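Probable glutaredoxin ssr2061 (Synechocystis sp., PDB 4MJE) probably reduces low-molecular-weight and protein disulfides as a glutathione-disulfide oxidoreductase, working with NADPH and glutathione reductase. Local coordinates at residues I20-W23 with F28-R31; A34-K37 with E42-E45; Y46-D49 with E53-E56; L68-I71 with Q76-G79. The protein carries 1 engineered substitution. All coordinates share one frame; numbering follows the deposited sequence.

Overall arrangement
The four contacts follow one another along a thioredoxin-type glutaredoxin fold and all reach its mixed sheet, ordered 44-47, 18-22, 70-73, 76-79. Contacts 1 and 2 share helix 27-39 and belong to the beta-alpha-beta unit that joins parallel strands 18-22 and 44-47; their centres lie about 10 Å apart. Contact 3 begins where contact 2 ends, on strand 44-47, and brings in helix 52-61. Contact 4 is the closing beta hairpin, with its centre about 10 Å from that of contact 1. Around C29 of the CxxC motif, contacts 1 and 4 meet directly through L68, and R55 of contact 3 packs on that same leucine, so the probable redox site draws on parts far apart in sequence.

Contact 1 (I20-W23 with F28-R31); sequences IYTW and FCMR
C29, in the first turn of helix 27-39, pushes its side chain against the end of strand 18-22, where T22 gives way to W23. The sulfur makes the tight part. SG lies 3.6 Å from CA of T22, and it accepts a long, weak hydrogen bond from the backbone N of W23 (N to SG 3.5 Å, 147° at the hydrogen). One atom back, CB of C29 comes to 3.4 Å from the carbonyl O of W23, so both side-chain atoms press on the strand end. T22 answers with carbon: its CB is 3.8 Å from SG and its CG2 is 4.0 Å from CB of C29, while OG1 is engaged by the carboxylate of E45 on the adjacent strand. This is the thioredoxin-type CxxC arrangement, with C26 and C29 at the start of the helix that follows the first strand. By similarity the two form the redox-active disulfide, but here it is open and C29 is a buried thiol. L68 and P69 pack on it as well. The looser side belongs to W23, which meets the helix through its backbone. Its indole, with CG beside the backbone N (chi1 -88°), leads away from C29 to lie exposed against D49, L68 and R55, where NE1 makes a weak hydrogen bond to the carbonyl O of I48.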
loop_
_atom_site.group_PDB
_atom_site.type_symbol
_atom_site.label_atom_id
_atom_site.label_comp_id
_atom_site.label_asym_id
_atom_site.label_seq_id
_atom_site.Cartn_x
_atom_site.Cartn_y
_atom_site.Cartn_z
ATOM N N ILE A 20 -2.991 -1.384 2.245
ATOM C CA ILE A 20 -4.135 -0.652 1.715
ATOM C C ILE A 20 -5.406 -1.059 2.442
ATOM O O ILE A 20 -5.700 -2.251 2.562
ATOM C CB ILE A 20 -4.292 -0.854 0.180
ATOM C CG1 ILE A 20 -5.457 -0.006 -0.340
ATOM C CG2 ILE A 20 -4.445 -2.332 -0.210
ATOM C CD1 ILE A 20 -5.564 0.060 -1.830
ATOM N N TYR A 21 -6.112 -0.057 2.975
ATOM C CA TYR A 21 -7.409 -0.241 3.604
ATOM C C TYR A 21 -8.512 -0.046 2.560
ATOM O O TYR A 21 -8.496 0.925 1.792
ATOM C CB TYR A 21 -7.657 0.760 4.737
ATOM C CG TYR A 21 -6.703 0.770 5.908
ATOM C CD1 TYR A 21 -7.101 0.326 7.163
ATOM C CD2 TYR A 21 -5.430 1.325 5.792
ATOM C CE1 TYR A 21 -6.241 0.399 8.254
ATOM C CE2 TYR A 21 -4.576 1.396 6.875
ATOM C CZ TYR A 21 -4.988 0.939 8.082
ATOM O OH TYR A 21 -4.140 1.049 9.158
ATOM N N THR A 22 -9.470 -0.969 2.533
ATOM C CA THR A 22 -10.474 -0.968 1.479
ATOM C C THR A 22 -11.854 -1.376 1.986
ATOM O O THR A 22 -11.998 -1.991 3.042
ATOM C CB THR A 22 -10.139 -2.007 0.397
ATOM O OG1 THR A 22 -10.201 -3.298 0.990
ATOM C CG2 THR A 22 -8.779 -1.808 -0.214
ATOM N N TRP A 23 -12.866 -1.039 1.179
ATOM C CA TRP A 23 -14.059 -1.859 1.074
ATOM C C TRP A 23 -13.937 -2.608 -0.255
ATOM O O TRP A 23 -13.538 -2.034 -1.264
ATOM C CB TRP A 23 -15.342 -1.009 1.132
ATOM C CG TRP A 23 -15.834 -0.768 2.516
ATOM C CD1 TRP A 23 -15.116 -0.896 3.672
ATOM C CD2 TRP A 23 -17.159 -0.360 2.901
ATOM N NE1 TRP A 23 -15.913 -0.597 4.753
ATOM C CE2 TRP A 23 -17.171 -0.270 4.304
ATOM C CE3 TRP A 23 -18.333 -0.057 2.192
ATOM C CZ2 TRP A 23 -18.310 0.101 5.018
ATOM C CZ3 TRP A 23 -19.452 0.323 2.904
ATOM C CH2 TRP A 23 -19.433 0.400 4.297
ATOM N N PHE A 28 -13.275 2.942 -6.058
ATOM C CA PHE A 28 -11.988 3.626 -5.906
ATOM C C PHE A 28 -10.954 2.660 -5.318
ATOM O O PHE A 28 -9.800 2.588 -5.750
ATOM C CB PHE A 28 -12.156 4.857 -5.022
ATOM C CG PHE A 28 -13.058 5.888 -5.614
ATOM C CD1 PHE A 28 -12.519 6.882 -6.394
ATOM C CD2 PHE A 28 -14.431 5.885 -5.400
ATOM C CE1 PHE A 28 -13.312 7.851 -6.962
ATOM C CE2 PHE A 28 -15.240 6.867 -5.984
ATOM C CZ PHE A 28 -14.671 7.833 -6.759
ATOM N N CYS A 29 -11.394 1.865 -4.352
ATOM C CA CYS A 29 -10.545 0.807 -3.794
ATOM C C CYS A 29 -10.177 -0.206 -4.875
ATOM O O CYS A 29 -9.014 -0.632 -4.979
ATOM C CB CYS A 29 -11.287 0.126 -2.652
ATOM S SG CYS A 29 -11.478 1.139 -1.206
ATOM N N MET A 30 -11.150 -0.600 -5.687
ATOM C CA MET A 30 -10.895 -1.562 -6.748
ATOM C C MET A 30 -9.846 -1.032 -7.733
ATOM O O MET A 30 -8.963 -1.772 -8.162
ATOM C CB MET A 30 -12.209 -1.891 -7.448
ATOM C CG MET A 30 -13.164 -2.729 -6.610
ATOM S SD MET A 30 -14.844 -2.676 -7.230
ATOM C CE MET A 30 -14.630 -3.511 -8.794
ATOM N N ARG A 31 -9.904 0.249 -8.066
ATOM C CA ARG A 31 -8.934 0.823 -8.987
ATOM C C ARG A 31 -7.523 0.851 -8.378
ATOM O O ARG A 31 -6.524 0.616 -9.069
ATOM C CB ARG A 31 -9.377 2.237 -9.385
ATOM C CG ARG A 31 -8.601 2.878 -10.520
ATOM C CD ARG A 31 -9.192 4.209 -10.927
ATOM N NE ARG A 31 -10.577 4.040 -11.346
ATOM C CZ ARG A 31 -11.492 5.005 -11.361
ATOM N NH1 ARG A 31 -11.177 6.240 -10.988
ATOM N NH2 ARG A 31 -12.728 4.726 -11.749
#

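Contact 2 (A34-K37 with E42-E45); sequences ALLK and EFQE
F43 lays one face of its ring over L36 of helix 27-39 and turns an edge to K37. L36 CB stands 3.7 Å above the ring plane, shifted toward the rim, in a CH-pi contact 4.0 Å from the centroid of the F43 ring and 21° off its normal. The branch end follows along the same ring, with CD1 of L36 4.1 Å from CE1 of F43. K37 comes in at about a right angle: its CG lies in the plane of the ring, 4.0 Å from CZ of F43. A chi1 of 69°, which sets CG of F43 between its backbone N and carbonyl carbon, swings the ring toward the helix, where L33 also touches it; I18 and I20 of strand 18-22 pack on it too. Cutting F43 back to an alanine is likely to open a gap under L36 and leave its CB without the aromatic face. Beyond the ring, the extended K37 chain carries NZ to a water at 3.0 Å, which in turn donates to OE1 of E45. The hold between the helix and the segment leading into strand 44-47 is thus apolar at its centre, and the opposite charges of K37 and E45 meet through water, an attraction likely to be modest.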
loop_
_atom_site.group_PDB
_atom_site.type_symbol
_atom_site.label_atom_id
_atom_site.label_comp_id
_atom_site.label_asym_id
_atom_site.label_seq_id
_atom_site.Cartn_x
_atom_site.Cartn_y
_atom_site.Cartn_z
ATOM N N ALA A 34 -6.107 -2.611 -8.366
ATOM C CA ALA A 34 -5.660 -2.987 -9.691
ATOM C C ALA A 34 -4.256 -2.491 -9.959
ATOM O O ALA A 34 -3.443 -3.221 -10.509
ATOM C CB ALA A 34 -6.600 -2.462 -10.734
ATOM N N LEU A 35 -3.961 -1.259 -9.572
ATOM C CA LEU A 35 -2.642 -0.699 -9.806
ATOM C C LEU A 35 -1.559 -1.467 -9.027
ATOM O O LEU A 35 -0.499 -1.803 -9.570
ATOM C CB LEU A 35 -2.617 0.779 -9.432
ATOM C CG LEU A 35 -1.299 1.507 -9.727
ATOM C CD1 LEU A 35 -0.853 1.385 -11.192
ATOM C CD2 LEU A 35 -1.431 2.952 -9.353
ATOM N N LEU A 36 -1.820 -1.759 -7.756
ATOM C CA LEU A 36 -0.868 -2.493 -6.935
ATOM C C LEU A 36 -0.626 -3.890 -7.486
ATOM O O LEU A 36 0.506 -4.365 -7.513
ATOM C CB LEU A 36 -1.338 -2.542 -5.478
ATOM C CG LEU A 36 -1.361 -1.190 -4.756
ATOM C CD1 LEU A 36 -2.043 -1.306 -3.402
ATOM C CD2 LEU A 36 0.052 -0.649 -4.589
ATOM N N LYS A 37 -1.697 -4.548 -7.920
ATOM C CA LYS A 37 -1.587 -5.869 -8.502
ATOM C C LYS A 37 -0.783 -5.809 -9.800
ATOM O O LYS A 37 0.058 -6.659 -10.040
ATOM C CB LYS A 37 -2.969 -6.496 -8.701
ATOM C CG LYS A 37 -3.631 -6.845 -7.388
ATOM C CD LYS A 37 -5.007 -7.378 -7.614
ATOM C CE LYS A 37 -5.619 -7.863 -6.316
ATOM N NZ LYS A 37 -7.002 -8.384 -6.570
ATOM N N GLU A 42 4.237 -7.391 -3.443
ATOM C CA GLU A 42 3.581 -8.050 -2.336
ATOM C C GLU A 42 2.978 -6.983 -1.439
ATOM O O GLU A 42 3.670 -6.021 -1.084
ATOM C CB GLU A 42 4.641 -8.834 -1.575
ATOM C CG GLU A 42 4.176 -9.458 -0.291
ATOM C CD GLU A 42 5.329 -9.907 0.592
ATOM O OE1 GLU A 42 6.477 -9.425 0.405
ATOM O OE2 GLU A 42 5.089 -10.751 1.482
ATOM N N PHE A 43 1.711 -7.126 -1.078
ATOM C CA PHE A 43 1.060 -6.114 -0.258
ATOM C C PHE A 43 -0.051 -6.718 0.597
ATOM O O PHE A 43 -0.553 -7.812 0.309
ATOM C CB PHE A 43 0.557 -4.921 -1.094
ATOM C CG PHE A 43 -0.600 -5.224 -2.003
ATOM C CD1 PHE A 43 -1.901 -4.964 -1.594
ATOM C CD2 PHE A 43 -0.394 -5.719 -3.280
ATOM C CE1 PHE A 43 -2.959 -5.211 -2.430
ATOM C CE2 PHE A 43 -1.458 -5.976 -4.115
ATOM C CZ PHE A 43 -2.743 -5.707 -3.690
ATOM N N GLN A 44 -0.425 -6.001 1.652
ATOM C CA GLN A 44 -1.451 -6.430 2.604
ATOM C C GLN A 44 -2.676 -5.538 2.424
ATOM O O GLN A 44 -2.574 -4.301 2.455
ATOM C CB GLN A 44 -0.908 -6.319 4.031
ATOM C CG GLN A 44 -1.690 -7.089 5.065
ATOM C CD GLN A 44 -1.537 -8.585 4.939
ATOM O OE1 GLN A 44 -0.673 -9.075 4.211
ATOM N NE2 GLN A 44 -2.363 -9.326 5.672
ATOM N N GLU A 45 -3.830 -6.161 2.229
ATOM C CA GLU A 45 -5.081 -5.430 2.109
ATOM C C GLU A 45 -5.891 -5.632 3.381
ATOM O O GLU A 45 -6.175 -6.762 3.784
ATOM C CB GLU A 45 -5.888 -5.945 0.915
ATOM C CG GLU A 45 -7.302 -5.354 0.837
ATOM C CD GLU A 45 -8.192 -5.973 -0.217
ATOM O OE1 GLU A 45 -7.829 -7.002 -0.850
ATOM O OE2 GLU A 45 -9.295 -5.422 -0.429
HETATM O O HOH W 1 -8.458 -7.877 -3.949
#

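Contact 3 (Y46-D49 with E53-E56); sequences YCID and EARE
I48, just past the end of strand 44-47, reaches to the first turns of helix 52-61 and meets A54 and R55 with its two branches. CG2 presses on CB of A54 at 3.5 Å, tighter than usual for two carbons. The longer branch runs to CD1, which lies 3.8 Å from CA of R55 and an equal 3.8 Å from CD of R55; the two side chains cross at about a right angle. The first torsion of I48 explains the fork: with CG1 between the backbone N and the carbonyl carbon (chi1 61°), CG2 is left beside the N and points at A54. Beside this carbon contact a water bridges the two segments: it donates to the carbonyl O of I48 at 3.0 Å and accepts from NE of R55 at 2.9 Å, sitting at the edge of the guanidinium and in its plane. Farther out, the bends of R55 at chi2 and chi3 turn its guanidinium toward W23, L68 and the carbonyl O of R66, to which NH1 bonds. E56 forms a salt bridge with R66. The helix start is held in turn by D51, whose OD1 bonds to the backbone N of A54, while the backbone of I48 bonds to T22 in the next strand. The guanidinium thus donates to a water through NE and to a backbone carbonyl through NH1; both partners are neutral, so the positive charge is probably solvated by dipoles here rather than paired with an acid by these bonds.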
loop_
_atom_site.group_PDB
_atom_site.type_symbol
_atom_site.label_atom_id
_atom_site.label_comp_id
_atom_site.label_asym_id
_atom_site.label_seq_id
_atom_site.Cartn_x
_atom_site.Cartn_y
_atom_site.Cartn_z
ATOM N N TYR A 46 -6.257 -4.519 4.011
ATOM C CA TYR A 46 -7.137 -4.559 5.163
ATOM C C TYR A 46 -8.542 -4.296 4.620
ATOM O O TYR A 46 -8.936 -3.160 4.425
ATOM C CB TYR A 46 -6.726 -3.495 6.172
ATOM C CG TYR A 46 -5.294 -3.564 6.600
ATOM C CD1 TYR A 46 -4.675 -4.783 6.867
ATOM C CD2 TYR A 46 -4.548 -2.421 6.762
ATOM C CE1 TYR A 46 -3.361 -4.851 7.290
ATOM C CE2 TYR A 46 -3.244 -2.484 7.167
ATOM C CZ TYR A 46 -2.650 -3.702 7.440
ATOM O OH TYR A 46 -1.352 -3.806 7.870
ATOM N N CYS A 47 -9.251 -5.363 4.282
ATOM C CA CYS A 47 -10.606 -5.208 3.833
ATOM C C CYS A 47 -11.520 -5.080 5.034
ATOM O O CYS A 47 -11.688 -6.021 5.817
ATOM C CB CYS A 47 -11.003 -6.365 2.932
ATOM S SG CYS A 47 -12.650 -6.277 2.326
ATOM N N ILE A 48 -12.095 -3.893 5.175
ATOM C CA ILE A 48 -12.799 -3.550 6.396
ATOM C C ILE A 48 -14.285 -3.340 6.158
ATOM O O ILE A 48 -14.930 -2.630 6.939
ATOM C CB ILE A 48 -12.130 -2.331 7.114
ATOM C CG1 ILE A 48 -12.136 -1.072 6.245
ATOM C CG2 ILE A 48 -10.687 -2.681 7.490
ATOM C CD1 ILE A 48 -11.735 0.218 7.003
ATOM N N ASP A 49 -14.845 -4.011 5.143
ATOM C CA ASP A 49 -16.300 -4.005 4.899
ATOM C C ASP A 49 -17.065 -4.139 6.211
ATOM O O ASP A 49 -16.892 -5.117 6.935
ATOM C CB ASP A 49 -16.750 -5.190 4.024
ATOM C CG ASP A 49 -16.179 -5.175 2.633
ATOM O OD1 ASP A 49 -15.208 -4.459 2.358
ATOM O OD2 ASP A 49 -16.728 -5.911 1.791
ATOM N N GLU A 53 -14.908 -0.278 13.745
ATOM C CA GLU A 53 -13.718 -0.209 14.596
ATOM C C GLU A 53 -12.450 -0.102 13.756
ATOM O O GLU A 53 -11.551 0.693 14.062
ATOM C CB GLU A 53 -13.622 -1.430 15.524
ATOM C CG GLU A 53 -14.623 -1.413 16.676
ATOM C CD GLU A 53 -14.664 -2.708 17.487
ATOM O OE1 GLU A 53 -14.099 -3.734 17.044
ATOM O OE2 GLU A 53 -15.274 -2.696 18.580
ATOM N N ALA A 54 -12.385 -0.887 12.686
ATOM C CA ALA A 54 -11.220 -0.857 11.823
ATOM C C ALA A 54 -11.148 0.469 11.069
ATOM O O ALA A 54 -10.056 0.981 10.826
ATOM C CB ALA A 54 -11.216 -2.029 10.862
ATOM N N ARG A 55 -12.295 1.046 10.713
ATOM C CA ARG A 55 -12.283 2.360 10.087
ATOM C C ARG A 55 -11.711 3.429 11.022
ATOM O O ARG A 55 -11.000 4.331 10.601
ATOM C CB ARG A 55 -13.686 2.774 9.651
ATOM C CG ARG A 55 -13.709 3.991 8.750
ATOM C CD ARG A 55 -13.358 3.617 7.328
ATOM N NE ARG A 55 -14.481 2.892 6.743
ATOM C CZ ARG A 55 -15.338 3.382 5.850
ATOM N NH1 ARG A 55 -15.173 4.581 5.300
ATOM N NH2 ARG A 55 -16.372 2.638 5.464
ATOM N N GLU A 56 -12.021 3.337 12.310
ATOM C CA GLU A 56 -11.480 4.307 13.259
ATOM C C GLU A 56 -9.970 4.095 13.481
ATOM O O GLU A 56 -9.229 5.054 13.654
ATOM C CB GLU A 56 -12.250 4.225 14.578
ATOM C CG GLU A 56 -13.756 4.562 14.500
ATOM C CD GLU A 56 -14.093 5.648 13.521
ATOM O OE1 GLU A 56 -13.432 6.698 13.566
ATOM O OE2 GLU A 56 -15.024 5.442 12.718
HETATM O O HOH W 2 -15.434 0.305 7.593
#

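Contact 4 (L68-I71 with Q76-G79); sequences LPQI and QHIG
H77 reaches across from strand 76-79 to Q70 and I71 of the neighbouring strand. From CB, with CG anti to the backbone N (chi1 -173°), its ring swings over beside the partner strand. CD2 comes 3.6 Å from the carbonyl O of I71. Past it, NE2 donates to OE1 of Q70 at 2.7 Å, nearly straight (162° at the hydrogen) and in the ring plane, though tilted 33° from the plane of the amide carbonyl. CE1 lies beside the same oxygen, and ND1 on the far side bonds to OD1 of N63. F72 stacks on the ring. A leucine in its place would probably leave both Q70 OE1 and N63 OD1 without their mate and the amide of Q70 freer to turn. NE2 of Q70 bonds to the carbonyl O of S67. The backbones here form the antiparallel hairpin that closes the glutaredoxin sheet, interrupted by a classic beta bulge in which I78 and G79 both face I71. The carbonyl O of I71 therefore serves two donors, N of I78 at 2.8 Å and, weakly, N of G79 at 3.5 Å, while N of I71 gives a bond of 2.8 Å to the carbonyl O of G79. With the backbone turned as it is at G79, a side chain would collide with the carbonyl O of I78. CG2 of I71 packs loosely on CB of I78, 4.2 Å away. Just before the strand, P69 follows a cis peptide bond, as in thioredoxin-fold proteins generally, and packs against A32 of helix 27-39.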
loop_
_atom_site.group_PDB
_atom_site.type_symbol
_atom_site.label_atom_id
_atom_site.label_comp_id
_atom_site.label_asym_id
_atom_site.label_seq_id
_atom_site.Cartn_x
_atom_site.Cartn_y
_atom_site.Cartn_z
ATOM N N LEU A 68 -12.042 6.088 1.520
ATOM C CA LEU A 68 -11.364 4.869 1.089
ATOM C C LEU A 68 -10.915 4.997 -0.359
ATOM O O LEU A 68 -11.536 5.678 -1.155
ATOM C CB LEU A 68 -12.314 3.675 1.196
ATOM C CG LEU A 68 -12.788 3.339 2.604
ATOM C CD1 LEU A 68 -13.890 2.306 2.550
ATOM C CD2 LEU A 68 -11.610 2.866 3.443
ATOM N N PRO A 69 -9.822 4.340 -0.728
ATOM C CA PRO A 69 -8.907 3.586 0.125
ATOM C C PRO A 69 -7.944 4.509 0.865
ATOM O O PRO A 69 -7.867 5.701 0.581
ATOM C CB PRO A 69 -8.122 2.744 -0.892
ATOM C CG PRO A 69 -8.064 3.616 -2.075
ATOM C CD PRO A 69 -9.410 4.294 -2.139
ATOM N N GLN A 70 -7.167 3.939 1.785
ATOM C CA GLN A 70 -5.993 4.633 2.346
ATOM C C GLN A 70 -4.791 3.703 2.207
ATOM O O GLN A 70 -4.870 2.519 2.547
ATOM C CB GLN A 70 -6.193 5.038 3.816
ATOM C CG GLN A 70 -7.369 5.987 4.049
ATOM C CD GLN A 70 -7.167 7.332 3.411
ATOM O OE1 GLN A 70 -6.036 7.720 3.102
ATOM N NE2 GLN A 70 -8.259 8.055 3.190
ATOM N N ILE A 71 -3.702 4.251 1.696
ATOM C CA ILE A 71 -2.512 3.496 1.358
ATOM C C ILE A 71 -1.323 4.004 2.142
ATOM O O ILE A 71 -1.134 5.196 2.270
ATOM C CB ILE A 71 -2.228 3.626 -0.157
ATOM C CG1 ILE A 71 -3.390 3.029 -0.954
ATOM C CG2 ILE A 71 -0.919 2.952 -0.549
ATOM C CD1 ILE A 71 -3.590 3.667 -2.296
ATOM N N GLN A 76 4.571 5.235 5.863
ATOM C CA GLN A 76 4.180 6.583 5.468
ATOM C C GLN A 76 2.819 6.581 4.784
ATOM O O GLN A 76 2.563 5.781 3.890
ATOM C CB GLN A 76 5.208 7.169 4.511
ATOM C CG GLN A 76 4.869 8.585 4.112
ATOM C CD GLN A 76 5.849 9.168 3.123
ATOM O OE1 GLN A 76 6.403 8.459 2.276
ATOM N NE2 GLN A 76 6.078 10.472 3.226
ATOM N N HIS A 77 1.948 7.493 5.193
ATOM C CA HIS A 77 0.655 7.667 4.559
ATOM C C HIS A 77 0.831 8.287 3.178
ATOM O O HIS A 77 1.298 9.407 3.041
ATOM C CB HIS A 77 -0.201 8.578 5.426
ATOM C CG HIS A 77 -1.617 8.689 4.965
ATOM N ND1 HIS A 77 -2.367 9.832 5.122
ATOM C CD2 HIS A 77 -2.416 7.793 4.353
ATOM C CE1 HIS A 77 -3.572 9.629 4.622
ATOM N NE2 HIS A 77 -3.628 8.401 4.152
ATOM N N ILE A 78 0.460 7.542 2.153
ATOM C CA ILE A 78 0.540 8.001 0.763
ATOM C C ILE A 78 -0.742 8.709 0.332
ATOM O O ILE A 78 -0.705 9.680 -0.426
ATOM C CB ILE A 78 0.821 6.805 -0.177
ATOM C CG1 ILE A 78 2.066 6.045 0.287
ATOM C CG2 ILE A 78 0.953 7.263 -1.627
ATOM C CD1 ILE A 78 3.318 6.902 0.368
ATOM N N GLY A 79 -1.876 8.249 0.844
ATOM C CA GLY A 79 -3.147 8.842 0.491
ATOM C C GLY A 79 -4.082 7.825 -0.094
ATOM O O GLY A 79 -4.079 6.652 0.289
#